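Local coordinates for protein ORF 37 (Human herpesvirus 8 type M, PDB 3FHD) that acts in processing non-linear or branched viral DNA intermediates and has endonuclease and exonuclease activities on both double-stranded and single-stranded DNA, at residues 61-66 against 493-498; 69-72 against 78-81; 55-60 against 90-95; 236-241 against 476-481. One frame throughout, in Å; residues are numbered along the deposited sequence.

Contact 1: 61-66 against 493-498; sequences KFLKHA and IKWDFS
Helix 59-64 is met near its C-terminal end by the loop that joins helices 468-489 and 498-502, with Leu63 on one side and Ile493 and Trp495 on the other. The two methyls of Leu63 divide the work. CD2 meets Ile493 CD1 methyl to methyl at 4.1 Å, while CD1 comes within 3.9 Å of Trp495 CH2, reaching the indole at its edge and near its plane. Leu63 crosses both partners at about a right angle. The loop belongs to the C-terminal part of this PD-(D/E)XK-superfamily nuclease, which here packs back onto the helices of the N-terminal part; Leu84 of helix 83-100 touches both Leu63 and Trp495. An extended Ile493 branch (chi2 -178°) carries CD1 toward the helix, and the other branch is turned to the indole: CG2 lies over the ring centre, 3.6 Å above the Trp495 plane. Phe497 CZ sits on the opposite face, offset toward the rim and 3.2 Å above the same Trp495 plane. Sandwiched by its own loop, the indole offers Leu63 an edge. Beside this apolar patch, Tyr492 OH hydrogen-bonds to Leu63 O.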
loop_
_atom_site.group_PDB
_atom_site.type_symbol
_atom_site.label_atom_id
_atom_site.label_comp_id
_atom_site.label_asym_id
_atom_site.label_seq_id
_atom_site.Cartn_x
_atom_site.Cartn_y
_atom_site.Cartn_z
ATOM N N LYS A 61 14.239 -4.890 16.727
ATOM C CA LYS A 61 14.480 -5.218 18.123
ATOM C C LYS A 61 14.656 -6.733 18.319
ATOM O O LYS A 61 15.430 -7.172 19.162
ATOM C CB LYS A 61 13.355 -4.683 19.014
ATOM C CG LYS A 61 13.230 -3.142 19.055
ATOM C CD LYS A 61 14.462 -2.458 19.616
ATOM C CE LYS A 61 14.149 -1.007 20.084
ATOM N NZ LYS A 61 13.390 -0.185 19.061
ATOM N N PHE A 62 13.908 -7.533 17.561
ATOM C CA PHE A 62 14.152 -8.975 17.489
ATOM C C PHE A 62 15.653 -9.294 17.159
ATOM O O PHE A 62 16.317 -10.038 17.881
ATOM C CB PHE A 62 13.167 -9.591 16.479
ATOM C CG PHE A 62 13.415 -11.042 16.175
ATOM C CD1 PHE A 62 13.046 -12.032 17.084
ATOM C CD2 PHE A 62 13.985 -11.409 14.975
ATOM C CE1 PHE A 62 13.265 -13.381 16.783
ATOM C CE2 PHE A 62 14.218 -12.758 14.660
ATOM C CZ PHE A 62 13.854 -13.742 15.566
ATOM N N LEU A 63 16.190 -8.713 16.086
ATOM C CA LEU A 63 17.534 -9.043 15.627
ATOM C C LEU A 63 18.634 -8.499 16.554
ATOM O O LEU A 63 19.795 -8.965 16.518
ATOM C CB LEU A 63 17.742 -8.523 14.194
ATOM C CG LEU A 63 16.866 -9.142 13.114
ATOM C CD1 LEU A 63 17.188 -8.483 11.757
ATOM C CD2 LEU A 63 17.054 -10.652 13.086
ATOM N N LYS A 64 18.257 -7.536 17.393
ATOM C CA LYS A 64 19.175 -6.864 18.324
ATOM C C LYS A 64 19.158 -7.555 19.682
ATOM O O LYS A 64 20.016 -7.280 20.519
ATOM C CB LYS A 64 18.796 -5.381 18.500
ATOM C CG LYS A 64 19.086 -4.498 17.266
ATOM C CD LYS A 64 20.424 -3.829 17.394
ATOM C CE LYS A 64 20.985 -3.315 16.065
ATOM N NZ LYS A 64 21.859 -2.117 16.332
ATOM N N HIS A 65 18.190 -8.449 19.894
ATOM C CA HIS A 65 18.033 -9.131 21.207
ATOM C C HIS A 65 19.279 -9.968 21.535
ATOM O O HIS A 65 19.913 -10.506 20.630
ATOM C CB HIS A 65 16.770 -10.014 21.182
ATOM C CG HIS A 65 16.349 -10.524 22.529
ATOM N ND1 HIS A 65 17.015 -11.540 23.184
ATOM C CD2 HIS A 65 15.320 -10.170 23.342
ATOM C CE1 HIS A 65 16.431 -11.779 24.348
ATOM N NE2 HIS A 65 15.404 -10.956 24.472
ATOM N N ALA A 66 19.627 -10.087 22.815
ATOM C CA ALA A 66 20.779 -10.889 23.239
ATOM C C ALA A 66 20.777 -12.333 22.706
ATOM O O ALA A 66 21.823 -12.859 22.324
ATOM C CB ALA A 66 20.910 -10.874 24.780
ATOM N N ILE A 493 25.631 -10.031 12.021
ATOM C CA ILE A 493 24.890 -11.138 11.400
ATOM C C ILE A 493 25.550 -11.596 10.097
ATOM O O ILE A 493 25.713 -10.807 9.151
ATOM C CB ILE A 493 23.364 -10.775 11.131
ATOM C CG1 ILE A 493 22.611 -10.501 12.436
ATOM C CG2 ILE A 493 22.650 -11.923 10.368
ATOM C CD1 ILE A 493 21.084 -10.193 12.255
ATOM N N LYS A 494 25.905 -12.880 10.028
ATOM C CA LYS A 494 26.519 -13.418 8.821
ATOM C C LYS A 494 25.499 -13.741 7.734
ATOM O O LYS A 494 25.334 -14.901 7.364
ATOM C CB LYS A 494 27.390 -14.638 9.145
ATOM C CG LYS A 494 28.575 -14.321 10.049
ATOM C CD LYS A 494 29.499 -15.536 10.237
ATOM C CE LYS A 494 29.023 -16.473 11.359
ATOM N NZ LYS A 494 28.999 -15.812 12.711
ATOM N N TRP A 495 24.833 -12.697 7.226
ATOM C CA TRP A 495 23.758 -12.827 6.241
ATOM C C TRP A 495 24.211 -13.686 5.060
ATOM O O TRP A 495 25.321 -13.475 4.525
ATOM C CB TRP A 495 23.353 -11.451 5.690
ATOM C CG TRP A 495 22.834 -10.483 6.696
ATOM C CD1 TRP A 495 23.513 -9.450 7.279
ATOM C CD2 TRP A 495 21.505 -10.435 7.215
ATOM N NE1 TRP A 495 22.686 -8.748 8.127
ATOM C CE2 TRP A 495 21.447 -9.338 8.119
ATOM C CE3 TRP A 495 20.346 -11.210 6.997
ATOM C CZ2 TRP A 495 20.287 -9.002 8.820
ATOM C CZ3 TRP A 495 19.172 -10.871 7.703
ATOM C CH2 TRP A 495 19.155 -9.777 8.598
ATOM N N ASP A 496 23.367 -14.648 4.682
ATOM C CA ASP A 496 23.556 -15.448 3.481
ATOM C C ASP A 496 22.450 -15.029 2.529
ATOM O O ASP A 496 21.297 -15.435 2.686
ATOM C CB ASP A 496 23.517 -16.959 3.806
ATOM C CG ASP A 496 23.663 -17.851 2.559
ATOM O OD1 ASP A 496 23.318 -17.413 1.446
ATOM O OD2 ASP A 496 24.135 -19.004 2.684
ATOM N N PHE A 497 22.792 -14.177 1.562
ATOM C CA PHE A 497 21.793 -13.626 0.651
ATOM C C PHE A 497 21.701 -14.403 -0.694
ATOM O O PHE A 497 21.045 -13.943 -1.647
ATOM C CB PHE A 497 22.047 -12.122 0.420
ATOM C CG PHE A 497 21.746 -11.238 1.623
ATOM C CD1 PHE A 497 20.564 -11.393 2.361
ATOM C CD2 PHE A 497 22.633 -10.218 1.984
ATOM C CE1 PHE A 497 20.280 -10.550 3.457
ATOM C CE2 PHE A 497 22.364 -9.377 3.062
ATOM C CZ PHE A 497 21.190 -9.539 3.800
ATOM N N SER A 498 22.345 -15.578 -0.749
ATOM C CA SER A 498 22.204 -16.517 -1.884
ATOM C C SER A 498 20.749 -16.681 -2.330
ATOM O O SER A 498 20.425 -16.459 -3.502
ATOM C CB SER A 498 22.786 -17.901 -1.544
ATOM O OG SER A 498 24.141 -17.802 -1.142
#

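Contact 2: 69-72 against 78-81; sequences RDWC and QPSM
Trp71 swings its CG anti to the backbone N (chi1 172°), whereas the neighbouring Cys72 carries SG anti to the carbonyl carbon (chi1 -77°), and these two settings make consecutive side chains of helix 66-72 converge on one atom, Pro79 CG. The outer six-ring carbons of the indole do the touching on the tryptophan side: CZ3 and CH2 of Trp71 are equally distant from Pro79 CG, at 3.9 Å. The proline approaches the ring obliquely, and the two side chains run past each other in opposite directions. From Cys72, SG comes to 4.1 Å from the same Pro79 CG, so the tip of the pyrrolidine ring, puckered C-gamma exo, is touched by both a pair of aromatic carbons and a sulfur. Only five residues separate the segments. The chain leaves the end of helix 66-72, turns back, and passes Pro79 beside the last helical turn before entering helix 83-100; the closest backbone approach is 7.4 Å, between Cys72 CA and Gln78 CA. Leu84 at the start of that next helix touches both Trp71 and Pro79, and Tyr126 brings its ring against Trp71 at about 50° between planes. Backbone carbonyls around the patch are taken up by side chains: Trp71 O accepts from Gln74 NE2, and Cys72 O from Lys494 NZ. All three touching residues are buried, and their contact is apolar, which implies that shape fit and burial hold Pro79 against Trp71 and Cys72, while its directed bond, through the backbone, goes to Asp496.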
loop_
_atom_site.group_PDB
_atom_site.type_symbol
_atom_site.label_atom_id
_atom_site.label_comp_id
_atom_site.label_asym_id
_atom_site.label_seq_id
_atom_site.Cartn_x
_atom_site.Cartn_y
_atom_site.Cartn_z
ATOM N N ARG A 69 21.681 -12.373 18.955
ATOM C CA ARG A 69 23.104 -11.989 18.916
ATOM C C ARG A 69 24.004 -13.167 19.261
ATOM O O ARG A 69 25.004 -13.430 18.574
ATOM C CB ARG A 69 23.380 -10.855 19.912
ATOM C CG ARG A 69 22.869 -9.476 19.497
ATOM C CD ARG A 69 23.217 -8.464 20.591
ATOM N NE ARG A 69 22.793 -7.101 20.272
ATOM C CZ ARG A 69 23.532 -6.214 19.614
ATOM N NH1 ARG A 69 24.735 -6.537 19.138
ATOM N NH2 ARG A 69 23.048 -4.996 19.415
ATOM N N ASP A 70 23.646 -13.858 20.352
ATOM C CA ASP A 70 24.344 -15.048 20.828
ATOM C C ASP A 70 24.349 -16.198 19.820
ATOM O O ASP A 70 25.382 -16.826 19.602
ATOM C CB ASP A 70 23.721 -15.532 22.146
ATOM C CG ASP A 70 24.019 -14.603 23.330
ATOM O OD1 ASP A 70 24.823 -13.646 23.197
ATOM O OD2 ASP A 70 23.433 -14.836 24.415
ATOM N N TRP A 71 23.179 -16.488 19.251
ATOM C CA TRP A 71 23.003 -17.481 18.186
ATOM C C TRP A 71 23.833 -17.108 16.961
ATOM O O TRP A 71 24.517 -17.964 16.388
ATOM C CB TRP A 71 21.506 -17.559 17.825
ATOM C CG TRP A 71 21.126 -18.386 16.615
ATOM C CD1 TRP A 71 21.302 -19.733 16.443
ATOM C CD2 TRP A 71 20.466 -17.913 15.425
ATOM N NE1 TRP A 71 20.814 -20.118 15.211
ATOM C CE2 TRP A 71 20.299 -19.023 14.569
ATOM C CE3 TRP A 71 20.031 -16.655 14.993
ATOM C CZ2 TRP A 71 19.705 -18.917 13.307
ATOM C CZ3 TRP A 71 19.435 -16.549 13.749
ATOM C CH2 TRP A 71 19.277 -17.691 12.916
ATOM N N CYS A 72 23.781 -15.829 16.581
ATOM C CA CYS A 72 24.483 -15.316 15.403
ATOM C C CYS A 72 25.995 -15.316 15.563
ATOM O O CYS A 72 26.721 -15.322 14.566
ATOM C CB CYS A 72 23.993 -13.903 15.023
ATOM S SG CYS A 72 22.431 -13.933 14.201
ATOM N N GLN A 78 24.664 -18.762 9.491
ATOM C CA GLN A 78 24.622 -17.749 8.439
ATOM C C GLN A 78 23.157 -17.544 7.955
ATOM O O GLN A 78 22.717 -18.145 6.971
ATOM C CB GLN A 78 25.576 -18.142 7.302
ATOM C CG GLN A 78 27.055 -18.247 7.770
ATOM C CD GLN A 78 27.909 -19.246 6.985
ATOM O OE1 GLN A 78 27.471 -19.841 5.993
ATOM N NE2 GLN A 78 29.140 -19.433 7.439
ATOM N N PRO A 79 22.390 -16.709 8.680
ATOM C CA PRO A 79 20.947 -16.538 8.450
ATOM C C PRO A 79 20.573 -16.039 7.045
ATOM O O PRO A 79 21.240 -15.166 6.466
ATOM C CB PRO A 79 20.537 -15.520 9.522
ATOM C CG PRO A 79 21.552 -15.650 10.557
ATOM C CD PRO A 79 22.841 -15.886 9.811
ATOM N N SER A 80 19.501 -16.618 6.519
ATOM C CA SER A 80 19.023 -16.375 5.168
ATOM C C SER A 80 17.629 -15.706 5.209
ATOM O O SER A 80 16.873 -15.919 6.161
ATOM C CB SER A 80 18.918 -17.733 4.468
ATOM O OG SER A 80 18.352 -17.621 3.187
ATOM N N MET A 81 17.306 -14.910 4.187
ATOM C CA MET A 81 15.936 -14.456 3.939
ATOM C C MET A 81 15.318 -15.247 2.772
ATOM O O MET A 81 16.018 -15.525 1.778
ATOM C CB MET A 81 15.900 -12.955 3.660
ATOM C CG MET A 81 16.421 -12.095 4.822
ATOM S SD MET A 81 15.307 -11.942 6.262
ATOM C CE MET A 81 14.160 -10.709 5.629
#

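Contact 3: 55-60 against 90-95; sequences ASLSFS and YFLFSK
Leu57 meets Leu92 and Lys95 on helix 83-100 through aliphatic groups, and the nearby rings stand around this contact: Phe91 has Tyr90 CD2 over the centre of one face, 4.2 Å above its plane, and also meets the ring of Phe33 at about 55° between planes. Across the contact, Leu92 works with a single methyl. With CG anti to the backbone N (chi1 176°), its CD1 reaches the 55-60 segment at 4.0 Å from Leu57 CB and touches the backbone as well, 3.7 Å from Leu57 O. That carbonyl oxygen is satisfied by a hydrogen bond from Tyr88 OH. Leu57 sends its CD1 toward Lys95 CG, a separation of 4.1 Å, and the two side chains cross at about a right angle. Lys95 contributes only the first part of its chain here. Past CB it bends twice and leads its ammonium away from Leu57 to Asp36 O and Ser34 O, both hydrogen-bonded to NZ. Leu92 and Lys95 are three residues apart, hence on neighbouring turns of one helix face, and Leu57 lies across that face, with Val96 touching it too. The backbones come close, 6.7 Å from Leu57 CA to Leu92 CA. Just past Leu57, Ser58 takes the N-cap of helix 59-64, with OG hydrogen-bonded to Lys61 N. The whole is a short interhelical connection between helices 47-55 and 59-64, seated by one leucine on the long helix 83-100 in the N-terminal helical part of the nuclease.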
loop_
_atom_site.group_PDB
_atom_site.type_symbol
_atom_site.label_atom_id
_atom_site.label_comp_id
_atom_site.label_asym_id
_atom_site.label_seq_id
_atom_site.Cartn_x
_atom_site.Cartn_y
_atom_site.Cartn_z
ATOM N N ALA A 55 5.672 -1.113 20.069
ATOM C CA ALA A 55 6.705 -0.719 19.087
ATOM C C ALA A 55 7.972 -1.557 19.278
ATOM O O ALA A 55 8.697 -1.798 18.326
ATOM C CB ALA A 55 7.032 0.800 19.178
ATOM N N SER A 56 8.211 -2.029 20.504
ATOM C CA SER A 56 9.367 -2.893 20.769
ATOM C C SER A 56 9.305 -4.339 20.250
ATOM O O SER A 56 10.238 -5.121 20.491
ATOM C CB SER A 56 9.712 -2.908 22.258
ATOM O OG SER A 56 8.833 -3.762 22.984
ATOM N N LEU A 57 8.216 -4.696 19.577
ATOM C CA LEU A 57 8.042 -6.056 19.050
ATOM C C LEU A 57 8.433 -6.120 17.559
ATOM O O LEU A 57 7.993 -6.998 16.841
ATOM C CB LEU A 57 6.602 -6.516 19.276
ATOM C CG LEU A 57 6.141 -6.585 20.763
ATOM C CD1 LEU A 57 4.776 -7.255 20.860
ATOM C CD2 LEU A 57 7.138 -7.313 21.626
ATOM N N SER A 58 9.251 -5.166 17.122
ATOM C CA SER A 58 9.687 -5.025 15.719
ATOM C C SER A 58 10.749 -6.070 15.303
ATOM O O SER A 58 11.443 -6.622 16.144
ATOM C CB SER A 58 10.264 -3.609 15.542
ATOM O OG SER A 58 11.483 -3.496 16.254
ATOM N N PHE A 59 10.914 -6.284 14.009
ATOM C CA PHE A 59 11.989 -7.134 13.477
ATOM C C PHE A 59 13.371 -6.603 13.948
ATOM O O PHE A 59 14.244 -7.383 14.280
ATOM C CB PHE A 59 11.908 -7.105 11.947
ATOM C CG PHE A 59 12.765 -8.181 11.218
ATOM C CD1 PHE A 59 12.824 -9.491 11.657
ATOM C CD2 PHE A 59 13.414 -7.862 10.028
ATOM C CE1 PHE A 59 13.606 -10.469 10.974
ATOM C CE2 PHE A 59 14.188 -8.864 9.317
ATOM C CZ PHE A 59 14.242 -10.154 9.787
ATOM N N SER A 60 13.558 -5.285 13.957
ATOM C CA SER A 60 14.845 -4.684 14.362
ATOM C C SER A 60 15.199 -5.045 15.806
ATOM O O SER A 60 16.330 -5.482 16.079
ATOM C CB SER A 60 14.842 -3.161 14.125
ATOM O OG SER A 60 14.600 -2.858 12.740
ATOM N N TYR A 90 6.854 -15.934 13.539
ATOM C CA TYR A 90 6.464 -16.868 14.590
ATOM C C TYR A 90 6.542 -16.265 15.995
ATOM O O TYR A 90 5.560 -16.298 16.735
ATOM C CB TYR A 90 7.258 -18.186 14.510
ATOM C CG TYR A 90 6.992 -19.028 15.742
ATOM C CD1 TYR A 90 5.751 -19.676 15.915
ATOM C CD2 TYR A 90 7.959 -19.168 16.736
ATOM C CE1 TYR A 90 5.493 -20.437 17.061
ATOM C CE2 TYR A 90 7.704 -19.953 17.892
ATOM C CZ TYR A 90 6.484 -20.568 18.034
ATOM O OH TYR A 90 6.244 -21.348 19.156
ATOM N N PHE A 91 7.699 -15.726 16.371
ATOM C CA PHE A 91 7.862 -15.102 17.698
ATOM C C PHE A 91 6.900 -13.940 17.923
ATOM O O PHE A 91 6.359 -13.774 19.042
ATOM C CB PHE A 91 9.314 -14.631 17.900
ATOM C CG PHE A 91 10.291 -15.781 18.124
ATOM C CD1 PHE A 91 10.300 -16.465 19.329
ATOM C CD2 PHE A 91 11.142 -16.190 17.111
ATOM C CE1 PHE A 91 11.175 -17.560 19.547
ATOM C CE2 PHE A 91 12.027 -17.258 17.298
ATOM C CZ PHE A 91 12.039 -17.953 18.537
ATOM N N LEU A 92 6.741 -13.106 16.895
ATOM C CA LEU A 92 5.812 -11.976 16.952
ATOM C C LEU A 92 4.386 -12.463 17.279
ATOM O O LEU A 92 3.764 -12.013 18.221
ATOM C CB LEU A 92 5.790 -11.224 15.606
ATOM C CG LEU A 92 4.750 -10.088 15.574
ATOM C CD1 LEU A 92 4.910 -9.109 16.779
ATOM C CD2 LEU A 92 4.837 -9.375 14.264
ATOM N N PHE A 93 3.856 -13.340 16.439
ATOM C CA PHE A 93 2.505 -13.837 16.635
ATOM C C PHE A 93 2.317 -14.770 17.836
ATOM O O PHE A 93 1.237 -14.779 18.423
ATOM C CB PHE A 93 1.911 -14.394 15.339
ATOM C CG PHE A 93 1.425 -13.305 14.408
ATOM C CD1 PHE A 93 0.084 -12.901 14.440
ATOM C CD2 PHE A 93 2.315 -12.639 13.560
ATOM C CE1 PHE A 93 -0.382 -11.885 13.599
ATOM C CE2 PHE A 93 1.875 -11.603 12.706
ATOM C CZ PHE A 93 0.509 -11.209 12.736
ATOM N N SER A 94 3.356 -15.479 18.256
ATOM C CA SER A 94 3.248 -16.193 19.534
ATOM C C SER A 94 3.008 -15.179 20.669
ATOM O O SER A 94 2.215 -15.441 21.584
ATOM C CB SER A 94 4.490 -17.045 19.836
ATOM O OG SER A 94 4.244 -17.828 20.993
ATOM N N LYS A 95 3.645 -14.013 20.585
ATOM C CA LYS A 95 3.541 -12.996 21.653
ATOM C C LYS A 95 2.217 -12.201 21.579
ATOM O O LYS A 95 1.573 -11.950 22.612
ATOM C CB LYS A 95 4.775 -12.062 21.624
ATOM C CG LYS A 95 4.801 -10.908 22.665
ATOM C CD LYS A 95 4.739 -11.418 24.106
ATOM C CE LYS A 95 5.952 -12.292 24.425
ATOM N NZ LYS A 95 6.049 -12.595 25.884
#

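Contact 4: 236-241 against 476-481; sequences GIFGVS and HQAANF. With SO4 (sulfate ion), chain B.
Ile237 and Phe238 press closely on two consecutive alanines of helix 468-489, whereas His476, Gln477 and Asn480 on the same helix point away from them. Ile237 CD1 lies 3.7 Å from both CA and CB of Ala479. With chi1 at 76°, Ile237 CG1 is tucked between the two backbone arms and lies over one face of the Phe238 ring, offset toward the rim. The phenyl therefore has an isoleucine on its face while its edge meets the helix: Ala478 CB stands in the ring plane, 3.7 Å from Phe238 CE1. Small alanines let the backbone come near as well, with Phe238 CZ 3.9 Å from Ala479 N. Strand 238-240 is the middle strand of a three-stranded mixed sheet, between 165-166 and 230-231, and helix 468-489 packs where the chain enters it, at Ile237 and Phe238; Phe170 of helix 170-175 touches both Phe238 and Ala478. At the other end of the strand, remote from the helix, partly exposed Ser241 holds a sulfate, probably from the crystallisation liquor. Ser241 N donates to sulfate O3 at 3.1 Å (154°), and Ser241 OG to O4 at 2.8 Å; Arg161, Ser167 and Ser168 complete the grip.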
loop_
_atom_site.group_PDB
_atom_site.type_symbol
_atom_site.label_atom_id
_atom_site.label_comp_id
_atom_site.label_asym_id
_atom_site.label_seq_id
_atom_site.Cartn_x
_atom_site.Cartn_y
_atom_site.Cartn_z
ATOM N N GLY A 236 10.711 -11.907 1.951
ATOM C CA GLY A 236 10.551 -11.317 3.277
ATOM C C GLY A 236 11.127 -9.904 3.474
ATOM O O GLY A 236 11.211 -9.445 4.603
ATOM N N ILE A 237 11.484 -9.205 2.388
ATOM C CA ILE A 237 12.025 -7.822 2.486
ATOM C C ILE A 237 11.070 -6.756 1.958
ATOM O O ILE A 237 11.187 -5.574 2.300
ATOM C CB ILE A 237 13.436 -7.686 1.848
ATOM C CG1 ILE A 237 13.367 -7.666 0.311
ATOM C CG2 ILE A 237 14.333 -8.806 2.291
ATOM C CD1 ILE A 237 14.691 -7.222 -0.340
ATOM N N PHE A 238 10.106 -7.186 1.142
ATOM C CA PHE A 238 9.082 -6.286 0.604
ATOM C C PHE A 238 7.688 -6.634 1.167
ATOM O O PHE A 238 7.420 -7.766 1.569
ATOM C CB PHE A 238 8.970 -6.347 -0.915
ATOM C CG PHE A 238 10.210 -5.968 -1.664
ATOM C CD1 PHE A 238 10.662 -4.647 -1.650
ATOM C CD2 PHE A 238 10.903 -6.936 -2.459
ATOM C CE1 PHE A 238 11.813 -4.269 -2.387
ATOM C CE2 PHE A 238 12.057 -6.559 -3.207
ATOM C CZ PHE A 238 12.510 -5.235 -3.143
ATOM N N GLY A 239 6.798 -5.638 1.170
ATOM C CA GLY A 239 5.411 -5.861 1.548
ATOM C C GLY A 239 4.563 -4.641 1.239
ATOM O O GLY A 239 5.082 -3.518 1.123
ATOM N N VAL A 240 3.259 -4.849 1.119
ATOM C CA VAL A 240 2.313 -3.785 0.846
ATOM C C VAL A 240 1.002 -3.977 1.637
ATOM O O VAL A 240 0.666 -5.103 2.089
ATOM C CB VAL A 240 1.957 -3.667 -0.668
ATOM C CG1 VAL A 240 3.213 -3.550 -1.555
ATOM C CG2 VAL A 240 1.153 -4.850 -1.134
ATOM N N SER A 241 0.261 -2.888 1.816
ATOM C CA SER A 241 -1.168 -3.067 2.085
ATOM C C SER A 241 -1.891 -2.412 0.894
ATOM O O SER A 241 -1.347 -1.496 0.251
ATOM C CB SER A 241 -1.610 -2.459 3.429
ATOM O OG SER A 241 -1.313 -1.082 3.451
ATOM N N HIS A 476 15.363 -5.071 -8.139
ATOM C CA HIS A 476 16.763 -5.426 -7.881
ATOM C C HIS A 476 17.538 -4.302 -7.116
ATOM O O HIS A 476 18.280 -4.577 -6.180
ATOM C CB HIS A 476 17.493 -5.790 -9.187
ATOM C CG HIS A 476 18.963 -5.985 -9.008
ATOM N ND1 HIS A 476 19.495 -7.153 -8.506
ATOM C CD2 HIS A 476 20.006 -5.148 -9.213
ATOM C CE1 HIS A 476 20.812 -7.040 -8.450
ATOM N NE2 HIS A 476 21.147 -5.835 -8.877
ATOM N N GLN A 477 17.388 -3.055 -7.549
ATOM C CA GLN A 477 18.053 -1.911 -6.879
ATOM C C GLN A 477 17.581 -1.778 -5.430
ATOM O O GLN A 477 18.390 -1.574 -4.495
ATOM C CB GLN A 477 17.768 -0.637 -7.670
ATOM C CG GLN A 477 18.310 -0.780 -9.130
ATOM C CD GLN A 477 18.233 0.489 -9.942
ATOM O OE1 GLN A 477 17.772 1.532 -9.464
ATOM N NE2 GLN A 477 18.745 0.426 -11.172
ATOM N N ALA A 478 16.274 -1.905 -5.232
ATOM C CA ALA A 478 15.706 -1.819 -3.883
ATOM C C ALA A 478 16.190 -2.975 -3.002
ATOM O O ALA A 478 16.485 -2.769 -1.833
ATOM C CB ALA A 478 14.150 -1.792 -3.949
ATOM N N ALA A 479 16.289 -4.196 -3.559
ATOM C CA ALA A 479 16.758 -5.345 -2.769
ATOM C C ALA A 479 18.237 -5.204 -2.390
ATOM O O ALA A 479 18.635 -5.595 -1.286
ATOM C CB ALA A 479 16.536 -6.647 -3.499
ATOM N N ASN A 480 19.047 -4.686 -3.314
ATOM C CA ASN A 480 20.454 -4.382 -3.036
ATOM C C ASN A 480 20.584 -3.369 -1.892
ATOM O O ASN A 480 21.405 -3.555 -1.008
ATOM C CB ASN A 480 21.167 -3.879 -4.300
ATOM C CG ASN A 480 21.748 -5.017 -5.130
ATOM O OD1 ASN A 480 21.620 -6.201 -4.777
ATOM N ND2 ASN A 480 22.416 -4.662 -6.219
ATOM N N PHE A 481 19.755 -2.319 -1.909
ATOM C CA PHE A 481 19.770 -1.305 -0.857
ATOM C C PHE A 481 19.313 -1.936 0.482
ATOM O O PHE A 481 19.917 -1.661 1.497
ATOM C CB PHE A 481 18.914 -0.085 -1.244
ATOM C CG PHE A 481 18.704 0.927 -0.127
ATOM C CD1 PHE A 481 19.781 1.597 0.459
ATOM C CD2 PHE A 481 17.417 1.224 0.294
ATOM C CE1 PHE A 481 19.570 2.547 1.507
ATOM C CE2 PHE A 481 17.173 2.136 1.298
ATOM C CZ PHE A 481 18.266 2.824 1.918
HETATM S S SO4 B . 1.945 0.527 2.224
HETATM O O1 SO4 B . 3.221 1.096 2.627
HETATM O O2 SO4 B . 1.140 1.572 1.583
HETATM O O3 SO4 B . 2.254 -0.527 1.280
HETATM O O4 SO4 B . 1.309 -0.095 3.357
#

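Contacts 1, 2 and 3 cluster among the N-terminal helices, with about 5 Å between the centres of contacts 1 and 2 and about 14 Å between those of 1 and 3. Helix 59-64 serves both 1 and 3, whose segments interleave along the chain; contact 2 falls within the span of each. Contact 4 opens after 2 and 3 have closed, inside the long span of contact 1, and joins a small sheet to helix 468-489. A backbone hydrogen bond from Asp496 N to Pro79 O (2.8 Å) ties contact 1 to contact 2, and Met81 CE packs on Gly236 O at 3.4 Å. All four lie away from the magnesium site; contact 1 alone brings the N-terminal and C-terminal parts together.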